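Local atomic coordinates of methylmalonyl-CoA carboxyltransferase 12S subunit (Propionibacterium freudenreichii, PDB entry 1ON3), a protein that transfers the carboxyl group of methylmalonyl-CoA to the biotin of the 1.3S subunit, as part of the hexameric core of the transcarboxylase complex. Residues E36-Q41 against F136-G141; I192-K197 against E225-I230; T203-I208 against D219-A224. All coordinates share one frame; numbering follows the deposited sequence.

Contact 1: residues E36-Q41 against F136-G141; sequences EKQHSQ and FYDSGG. With MCA (methylmalonyl-coenzyme A), chain T.
Gln-38 and Asp-138 join helix 32-40 to the C-terminal end of strand 133-139, a central parallel strand of the crotonase-type fold in the N-terminal half of the chain. The side chain of Gln-38 leaves the helix with CB directed at the strand, and CG lies anti to the backbone N (chi1 177°). A bend at the next bond turns the amide toward the carboxylate of Asp-138, which approaches from the opposite direction. CD of Gln-38 is 3.9 Å from OD2 of Asp-138, and NE2 of Gln-38 donates to the same OD2 at 2.9 Å with an N-H...O angle of 165°. The acceptor lies in the amide plane, and the two flat groups are twisted only 26° apart. OE1 of Gln-38 meets a water at 2.9 Å that also lies 2.8 Å from OD1 of Asp-138. Outside the pair, Arg-49 forms a salt bridge to OD2 of Asp-138, and NE2 of Gln-38 also bonds to the backbone O of Gln-44. At the strand end, OG of Ser-139 accepts from N of Gly-141 in an ST turn, and O of Gly-140 accepts a hydrogen bond from N6 of the methylmalonyl-CoA adenine at 3.0 Å.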
# COMPACT_ATOMS: atom_id res chain seq x y z
N GLU E 36 -53.81 -3.93 15.37
CA GLU E 36 -54.84 -2.90 15.41
C GLU E 36 -54.46 -1.82 16.40
O GLU E 36 -54.68 -0.64 16.15
CB GLU E 36 -56.21 -3.48 15.78
CG GLU E 36 -56.82 -4.32 14.69
CD GLU E 36 -58.13 -4.95 15.10
OE1 GLU E 36 -58.69 -5.72 14.29
OE2 GLU E 36 -58.61 -4.66 16.23
N LYS E 37 -53.89 -2.21 17.53
CA LYS E 37 -53.51 -1.20 18.51
C LYS E 37 -52.41 -0.30 17.93
O LYS E 37 -52.44 0.92 18.12
CB LYS E 37 -53.01 -1.85 19.80
CG LYS E 37 -52.57 -0.84 20.85
CD LYS E 37 -52.27 -1.51 22.18
CE LYS E 37 -52.01 -0.49 23.28
NZ LYS E 37 -51.82 -1.15 24.62
N GLN E 38 -51.46 -0.91 17.24
CA GLN E 38 -50.37 -0.15 16.62
C GLN E 38 -51.01 0.87 15.68
O GLN E 38 -50.73 2.07 15.76
CB GLN E 38 -49.42 -1.09 15.85
CG GLN E 38 -48.28 -0.38 15.11
CD GLN E 38 -47.03 -0.16 15.97
OE1 GLN E 38 -47.07 -0.21 17.21
NE2 GLN E 38 -45.90 0.09 15.29
N HIS E 39 -51.89 0.39 14.81
CA HIS E 39 -52.57 1.27 13.88
C HIS E 39 -53.40 2.36 14.56
O HIS E 39 -53.44 3.50 14.09
CB HIS E 39 -53.46 0.45 12.95
CG HIS E 39 -52.70 -0.24 11.87
ND1 HIS E 39 -53.19 -1.33 11.19
CD2 HIS E 39 -51.49 0.03 11.32
CE1 HIS E 39 -52.32 -1.71 10.27
NE2 HIS E 39 -51.28 -0.90 10.33
N SER E 40 -54.05 2.01 15.66
CA SER E 40 -54.87 2.98 16.37
C SER E 40 -54.00 4.11 16.92
O SER E 40 -54.47 5.23 17.09
CB SER E 40 -55.64 2.31 17.51
OG SER E 40 -54.78 2.05 18.61
N GLN E 41 -52.73 3.81 17.20
CA GLN E 41 -51.81 4.80 17.75
C GLN E 41 -51.18 5.65 16.65
O GLN E 41 -50.27 6.44 16.90
CB GLN E 41 -50.70 4.12 18.56
CG GLN E 41 -51.22 3.32 19.73
CD GLN E 41 -50.11 2.62 20.50
OE1 GLN E 41 -49.17 2.09 19.92
NE2 GLN E 41 -50.24 2.59 21.82
N PHE E 136 -35.62 1.04 11.30
CA PHE E 136 -36.82 1.59 11.95
C PHE E 136 -36.83 1.02 13.38
O PHE E 136 -36.93 -0.20 13.57
CB PHE E 136 -38.12 1.15 11.26
CG PHE E 136 -38.38 1.83 9.93
CD1 PHE E 136 -37.93 1.25 8.74
CD2 PHE E 136 -39.13 2.99 9.86
CE1 PHE E 136 -38.25 1.82 7.50
CE2 PHE E 136 -39.46 3.57 8.63
CZ PHE E 136 -39.01 2.98 7.45
N TYR E 137 -36.69 1.91 14.36
CA TYR E 137 -36.67 1.55 15.78
C TYR E 137 -38.07 1.73 16.38
O TYR E 137 -38.72 2.74 16.16
CB TYR E 137 -35.69 2.47 16.52
CG TYR E 137 -34.25 2.30 16.11
CD1 TYR E 137 -33.38 1.53 16.88
CD2 TYR E 137 -33.73 2.96 15.00
CE1 TYR E 137 -32.03 1.42 16.56
CE2 TYR E 137 -32.38 2.87 14.66
CZ TYR E 137 -31.53 2.10 15.44
OH TYR E 137 -30.20 2.01 15.12
N ASP E 138 -38.51 0.76 17.18
CA ASP E 138 -39.83 0.80 17.80
C ASP E 138 -39.66 -0.27 18.87
O ASP E 138 -40.05 -1.42 18.66
CB ASP E 138 -40.87 0.35 16.75
CG ASP E 138 -42.30 0.69 17.16
OD1 ASP E 138 -42.50 1.01 18.34
OD2 ASP E 138 -43.20 0.63 16.29
N SER E 139 -39.10 0.10 20.02
CA SER E 139 -38.80 -0.90 21.04
C SER E 139 -38.75 -0.46 22.50
O SER E 139 -38.45 0.68 22.82
CB SER E 139 -37.43 -1.52 20.68
OG SER E 139 -36.84 -2.23 21.75
N GLY E 140 -39.00 -1.42 23.39
CA GLY E 140 -38.95 -1.16 24.82
C GLY E 140 -37.54 -1.37 25.37
O GLY E 140 -37.34 -1.37 26.59
N GLY E 141 -36.57 -1.54 24.48
CA GLY E 141 -35.19 -1.74 24.92
C GLY E 141 -34.73 -3.20 24.96
O GLY E 141 -35.34 -4.07 24.36
C8 MCA T . -41.65 -3.62 26.85
N9 MCA T . -42.01 -4.96 27.00
C4 MCA T . -40.83 -5.60 27.35
C5 MCA T . -39.84 -4.58 27.37
N7 MCA T . -40.39 -3.35 27.05
N3 MCA T . -40.62 -6.95 27.62
C2 MCA T . -39.30 -7.22 27.93
N1 MCA T . -38.27 -6.32 27.99
C6 MCA T . -38.50 -4.97 27.71
N6 MCA T . -37.47 -4.13 27.77
C1' MCA T . -43.20 -5.61 26.86
C2' MCA T . -44.14 -5.19 28.00
O2' MCA T . -43.93 -5.95 29.15
C3' MCA T . -45.48 -5.32 27.33
O3' MCA T . -45.96 -6.65 27.50
C4' MCA T . -45.26 -4.97 25.85
O4' MCA T . -43.82 -5.21 25.64
C5' MCA T . -45.50 -3.47 25.40
O5' MCA T . -45.81 -2.85 26.38
P1 MCA T . -46.64 -1.97 27.08
O11 MCA T . -46.28 -1.76 28.38
O12 MCA T . -47.73 -2.70 26.83
O6 MCA T . -46.65 -0.44 26.50
P2 MCA T . -46.61 0.85 26.17
O21 MCA T . -47.52 1.03 27.20
O22 MCA T . -46.74 1.27 24.83
O7 MCA T . -45.20 1.33 26.76
CPB MCA T . -44.13 0.88 26.42
CPA MCA T . -42.76 1.24 26.97
CP7 MCA T . -42.86 0.32 28.21
CP9 MCA T . -42.56 2.76 27.14
CP8 MCA T . -41.71 0.74 25.95
OP3 MCA T . -43.02 -0.89 27.93
CP6 MCA T . -41.80 0.22 29.14
OP2 MCA T . -41.38 1.31 29.68
NP2 MCA T . -41.19 -1.09 29.45
CP5 MCA T . -39.81 -1.02 29.79
CP4 MCA T . -38.59 -0.29 29.60
CP3 MCA T . -37.27 -0.69 30.05
OP1 MCA T . -37.39 -0.93 31.38
NP1 MCA T . -35.94 -0.86 29.45
CP2 MCA T . -34.98 -1.30 30.42
CP1 MCA T . -33.75 -1.60 29.68
P3 MCA T . -47.30 -7.57 27.25
O31 MCA T . -47.99 -6.77 28.32
O32 MCA T . -46.99 -8.96 27.70
O33 MCA T . -48.05 -7.46 25.94
S MCA T . -32.55 -2.10 30.50
CS1 MCA T . -31.88 -2.08 29.01
OS1 MCA T . -32.29 -1.79 27.85
CS2 MCA T . -30.67 -1.37 29.06
CS3 MCA T . -29.58 -2.03 28.71
CS4 MCA T . -30.22 0.09 29.36
OS4 MCA T . -29.09 0.35 29.77
OS5 MCA T . -31.07 0.94 29.15
O HOH W 1 -45.23 1.37 18.83

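Contact 2: residues I192-K197 against E225-I230; sequences IIMTKK and EAHMAI
This is a strand-against-helix contact in two parts, a buried methionine-histidine pair (Met-194 with His-227) and a more exposed ion pair (Lys-196 with Glu-225), where the end of strand 191-195 and the residue that follows it face helix 224-231. The backbones keep a moderate spacing: the CA atoms of Met-194 and His-227 are 8.9 Å apart, so side chains alone bridge the gap. Met-194 has CG anti to its backbone N (chi1 -157°) and an extended chain beyond it, which carries sulfur and methyl out to the imidazole. CE of Met-194 lies 3.6 Å from CD2 of His-227, and SD of Met-194 is 3.7 Å from the same carbon. The two side chains meet at roughly a right angle. The approach is a Met-aromatic contact of oblique geometry, with SD of Met-194 4.6 Å from the centroid of the His-227 ring and 59° off its normal. The ring's rotation is fixed from elsewhere: NE2 of His-227 is hydrogen-bonded to O of Met-200 and its ND1 to OD1 of Asn-233.

In topology, strands 191-195 and 236-238 are parallel neighbours in the sheet, and helix 224-231 belongs to the helical connection between them, a beta-alpha-beta crossover. Ile-234, in the link that leads into the second strand, packs on both Met-194 and His-227. Beyond the helix lies the subunit interface, where Glu-380 of the second subunit touches His-227.

At the outer edge, the extended Lys-196 reaches Glu-225 at a slant. CE of Lys-196 is 3.4 Å from OE2 of Glu-225, and the salt bridge between NZ of Lys-196 and OE2 of Glu-225 is 3.5 Å. The same ammonium group also forms a salt bridge with OE2 of Glu-239.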
# COMPACT_ATOMS: atom_id res chain seq x y z
N ILE E 192 -30.81 10.80 12.53
CA ILE E 192 -31.98 10.28 13.23
C ILE E 192 -33.24 11.03 12.79
O ILE E 192 -33.29 12.26 12.91
CB ILE E 192 -31.88 10.43 14.76
CG1 ILE E 192 -30.70 9.61 15.30
CG2 ILE E 192 -33.19 9.96 15.41
CD1 ILE E 192 -30.44 9.84 16.80
N ILE E 193 -34.23 10.30 12.27
CA ILE E 193 -35.52 10.86 11.87
C ILE E 193 -36.45 10.33 12.94
O ILE E 193 -36.53 9.12 13.13
CB ILE E 193 -36.01 10.33 10.51
CG1 ILE E 193 -35.05 10.76 9.40
CG2 ILE E 193 -37.39 10.89 10.21
CD1 ILE E 193 -35.20 9.92 8.14
N MET E 194 -37.15 11.22 13.63
CA MET E 194 -38.05 10.84 14.71
C MET E 194 -39.47 11.31 14.45
O MET E 194 -39.68 12.49 14.17
CB MET E 194 -37.51 11.45 16.00
CG MET E 194 -37.93 10.79 17.26
SD MET E 194 -37.00 11.41 18.68
CE MET E 194 -38.16 10.88 19.96
N THR E 195 -40.46 10.42 14.55
CA THR E 195 -41.85 10.81 14.32
C THR E 195 -42.44 11.40 15.60
O THR E 195 -41.86 11.26 16.68
CB THR E 195 -42.74 9.63 13.92
OG1 THR E 195 -42.95 8.80 15.07
CG2 THR E 195 -42.09 8.82 12.80
N LYS E 196 -43.59 12.06 15.48
CA LYS E 196 -44.22 12.66 16.65
C LYS E 196 -44.90 11.63 17.56
O LYS E 196 -45.43 11.97 18.61
CB LYS E 196 -45.19 13.77 16.22
CG LYS E 196 -44.42 15.00 15.76
CD LYS E 196 -45.30 16.19 15.44
CE LYS E 196 -44.42 17.42 15.17
NZ LYS E 196 -45.20 18.64 14.86
N LYS E 197 -44.86 10.37 17.16
CA LYS E 197 -45.44 9.31 17.97
C LYS E 197 -44.33 8.61 18.75
O LYS E 197 -44.58 7.81 19.64
CB LYS E 197 -46.17 8.30 17.09
CG LYS E 197 -47.45 8.83 16.45
CD LYS E 197 -48.48 9.20 17.52
CE LYS E 197 -49.83 9.53 16.87
NZ LYS E 197 -49.69 10.60 15.84
N GLU E 225 -39.85 16.80 19.44
CA GLU E 225 -39.56 18.22 19.56
C GLU E 225 -38.54 18.53 20.65
O GLU E 225 -37.70 19.42 20.50
CB GLU E 225 -40.86 19.01 19.76
CG GLU E 225 -41.60 19.17 18.44
CD GLU E 225 -42.97 19.80 18.59
OE1 GLU E 225 -43.07 20.86 19.24
OE2 GLU E 225 -43.93 19.24 18.05
N ALA E 226 -38.59 17.80 21.76
CA ALA E 226 -37.63 18.02 22.82
C ALA E 226 -36.23 17.64 22.30
O ALA E 226 -35.28 18.40 22.46
CB ALA E 226 -37.98 17.18 24.06
N HIS E 227 -36.10 16.49 21.65
CA HIS E 227 -34.79 16.09 21.14
C HIS E 227 -34.25 17.05 20.08
O HIS E 227 -33.04 17.31 20.01
CB HIS E 227 -34.82 14.67 20.57
CG HIS E 227 -34.85 13.60 21.62
ND1 HIS E 227 -33.82 13.41 22.52
CD2 HIS E 227 -35.81 12.71 21.96
CE1 HIS E 227 -34.15 12.46 23.37
NE2 HIS E 227 -35.35 12.02 23.05
N MET E 228 -35.14 17.60 19.28
CA MET E 228 -34.72 18.51 18.22
C MET E 228 -34.27 19.88 18.72
O MET E 228 -33.15 20.30 18.44
CB MET E 228 -35.83 18.68 17.18
CG MET E 228 -35.57 19.77 16.12
SD MET E 228 -34.10 19.50 15.07
CE MET E 228 -34.80 18.27 13.91
N ALA E 229 -35.12 20.56 19.46
CA ALA E 229 -34.81 21.91 19.93
C ALA E 229 -33.93 22.02 21.17
O ALA E 229 -33.15 22.96 21.29
CB ALA E 229 -36.11 22.69 20.15
N ILE E 230 -34.06 21.06 22.07
CA ILE E 230 -33.30 21.13 23.32
C ILE E 230 -32.03 20.29 23.42
O ILE E 230 -30.94 20.85 23.57
CB ILE E 230 -34.21 20.73 24.51
CG1 ILE E 230 -35.47 21.60 24.49
CG2 ILE E 230 -33.46 20.88 25.82
CD1 ILE E 230 -36.57 21.10 25.45

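Contact 3: residues T203-I208 against D219-A224; sequences TGPQVI and DELGGA. With DXX (methylmalonic acid), chain U.
Pro-205 and Leu-221 mark the nearest approach of two backbones, with CA atoms 7.1 Å apart, where the first turn of helix 205-212 faces helix 218-222. Both helices lie in the excursion between sheet strands 191-195 and 236-238 of the crotonase-type N-terminal domain. Gly-204 is the N-cap residue of helix 205-212, and its O accepts from N of Ile-208 at 2.9 Å in the first helical turn.

Leu-221 supplies most of the contact. With CG anti to the backbone N (chi1 180°), its side chain extends across to the other segment. CD2 of Leu-221 presses on CG of Pro-205 at 3.5 Å, tighter than usual for two carbons, and also lies 3.5 Å from O of Thr-203. That carbonyl oxygen is buried here and has no hydrogen-bond partner in the model. CD1 of Ile-208 touches both methyls, at 3.7 Å from CD1 and 3.8 Å from CD2 of Leu-221, and these two side chains reach toward each other tip to tip. The second subunit covers this apolar patch, with its Gly-376 on Ile-208 and its Glu-380 on Leu-221.

The N-cap faces the bound methylmalonic acid. N of Gly-204 donates to the ligand carboxylate atom O at 2.9 Å and 167°, a position where the helix N-terminus would probably favour a negative charge. Three residues on, CG2 of Val-207 stands 3.6 Å from that same ligand oxygen.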
# COMPACT_ATOMS: atom_id res chain seq x y z
N THR E 203 -32.97 7.46 30.48
CA THR E 203 -33.69 7.13 31.70
C THR E 203 -35.14 7.60 31.58
O THR E 203 -35.42 8.74 31.19
CB THR E 203 -33.03 7.80 32.92
OG1 THR E 203 -31.64 7.48 32.94
CG2 THR E 203 -33.67 7.30 34.22
N GLY E 204 -36.07 6.71 31.92
CA GLY E 204 -37.48 7.03 31.83
C GLY E 204 -37.96 8.06 32.84
O GLY E 204 -37.28 8.31 33.83
N PRO E 205 -39.13 8.68 32.60
CA PRO E 205 -39.71 9.68 33.50
C PRO E 205 -39.97 9.12 34.89
O PRO E 205 -39.69 9.78 35.89
CB PRO E 205 -41.00 10.08 32.79
CG PRO E 205 -40.70 9.83 31.35
CD PRO E 205 -39.97 8.51 31.40
N GLN E 206 -40.52 7.91 34.95
CA GLN E 206 -40.81 7.29 36.23
C GLN E 206 -39.53 7.20 37.05
O GLN E 206 -39.47 7.67 38.18
CB GLN E 206 -41.40 5.89 36.05
CG GLN E 206 -42.79 5.84 35.40
CD GLN E 206 -42.80 6.37 33.97
OE1 GLN E 206 -41.95 6.02 33.16
NE2 GLN E 206 -43.78 7.21 33.66
N VAL E 207 -38.50 6.59 36.46
CA VAL E 207 -37.23 6.45 37.16
C VAL E 207 -36.66 7.80 37.57
O VAL E 207 -36.15 7.95 38.68
CB VAL E 207 -36.20 5.69 36.28
CG1 VAL E 207 -34.86 5.61 37.00
CG2 VAL E 207 -36.71 4.30 35.97
N ILE E 208 -36.76 8.80 36.69
CA ILE E 208 -36.26 10.13 37.01
C ILE E 208 -36.98 10.70 38.23
O ILE E 208 -36.36 11.33 39.09
CB ILE E 208 -36.45 11.11 35.82
CG1 ILE E 208 -35.46 10.75 34.70
CG2 ILE E 208 -36.25 12.54 36.28
CD1 ILE E 208 -35.58 11.62 33.45
N ASP E 219 -43.38 12.82 26.75
CA ASP E 219 -43.38 13.78 25.66
C ASP E 219 -42.48 14.97 25.93
O ASP E 219 -41.73 15.41 25.06
CB ASP E 219 -44.81 14.24 25.38
CG ASP E 219 -45.14 14.26 23.90
OD1 ASP E 219 -45.08 13.18 23.27
OD2 ASP E 219 -45.45 15.34 23.37
N GLU E 220 -42.54 15.51 27.15
CA GLU E 220 -41.71 16.64 27.50
C GLU E 220 -40.26 16.19 27.59
O GLU E 220 -39.35 16.90 27.18
CB GLU E 220 -42.10 17.21 28.86
CG GLU E 220 -43.51 17.74 28.98
CD GLU E 220 -43.79 18.24 30.39
OE1 GLU E 220 -43.64 17.43 31.34
OE2 GLU E 220 -44.14 19.42 30.56
N LEU E 221 -40.07 14.99 28.13
CA LEU E 221 -38.73 14.44 28.32
C LEU E 221 -38.01 14.01 27.05
O LEU E 221 -36.87 14.43 26.80
CB LEU E 221 -38.80 13.26 29.28
CG LEU E 221 -37.46 12.57 29.57
CD1 LEU E 221 -36.56 13.48 30.37
CD2 LEU E 221 -37.72 11.28 30.33
N GLY E 222 -38.65 13.16 26.26
CA GLY E 222 -37.99 12.66 25.07
C GLY E 222 -38.80 12.59 23.79
O GLY E 222 -38.58 11.69 22.97
N GLY E 223 -39.73 13.52 23.63
CA GLY E 223 -40.51 13.57 22.40
C GLY E 223 -39.65 14.15 21.29
O GLY E 223 -38.61 14.75 21.57
N ALA E 224 -40.07 13.99 20.04
CA ALA E 224 -39.28 14.49 18.90
C ALA E 224 -38.91 15.97 19.02
O ALA E 224 -37.77 16.36 18.74
CB ALA E 224 -40.04 14.25 17.61
C1 DXX U . -33.47 2.20 33.45
O1 DXX U . -33.82 0.97 33.78
CA DXX U . -33.76 2.57 32.32
CB DXX U . -32.61 2.35 31.56
C DXX U . -34.96 3.14 31.77
O DXX U . -35.49 3.95 32.55
O2 DXX U . -35.40 2.88 30.63

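In the fold
Contacts 1 and 2 reach the same sheet, with centres 16 Å apart, and they touch where O of Gln-41 lies 3.1 Å from CE of Lys-197. Contact 3 sits 12 Å from contact 2, centre to centre, and touches it where O of Gly-222 lies 3.1 Å from both CD2 of His-227 and CE of Met-194; both border the second subunit. From contact 1 it is 17 Å away between centres. The ligand site connects these two: Gly-140 of contact 1 binds methylmalonyl-CoA, and Gly-204 of contact 3 binds methylmalonic acid. Contact 2 is farther from the ligands: its Met-194 side chain is about 12 Å from methylmalonyl-CoA and its His-227 side chain about 12 Å from methylmalonic acid.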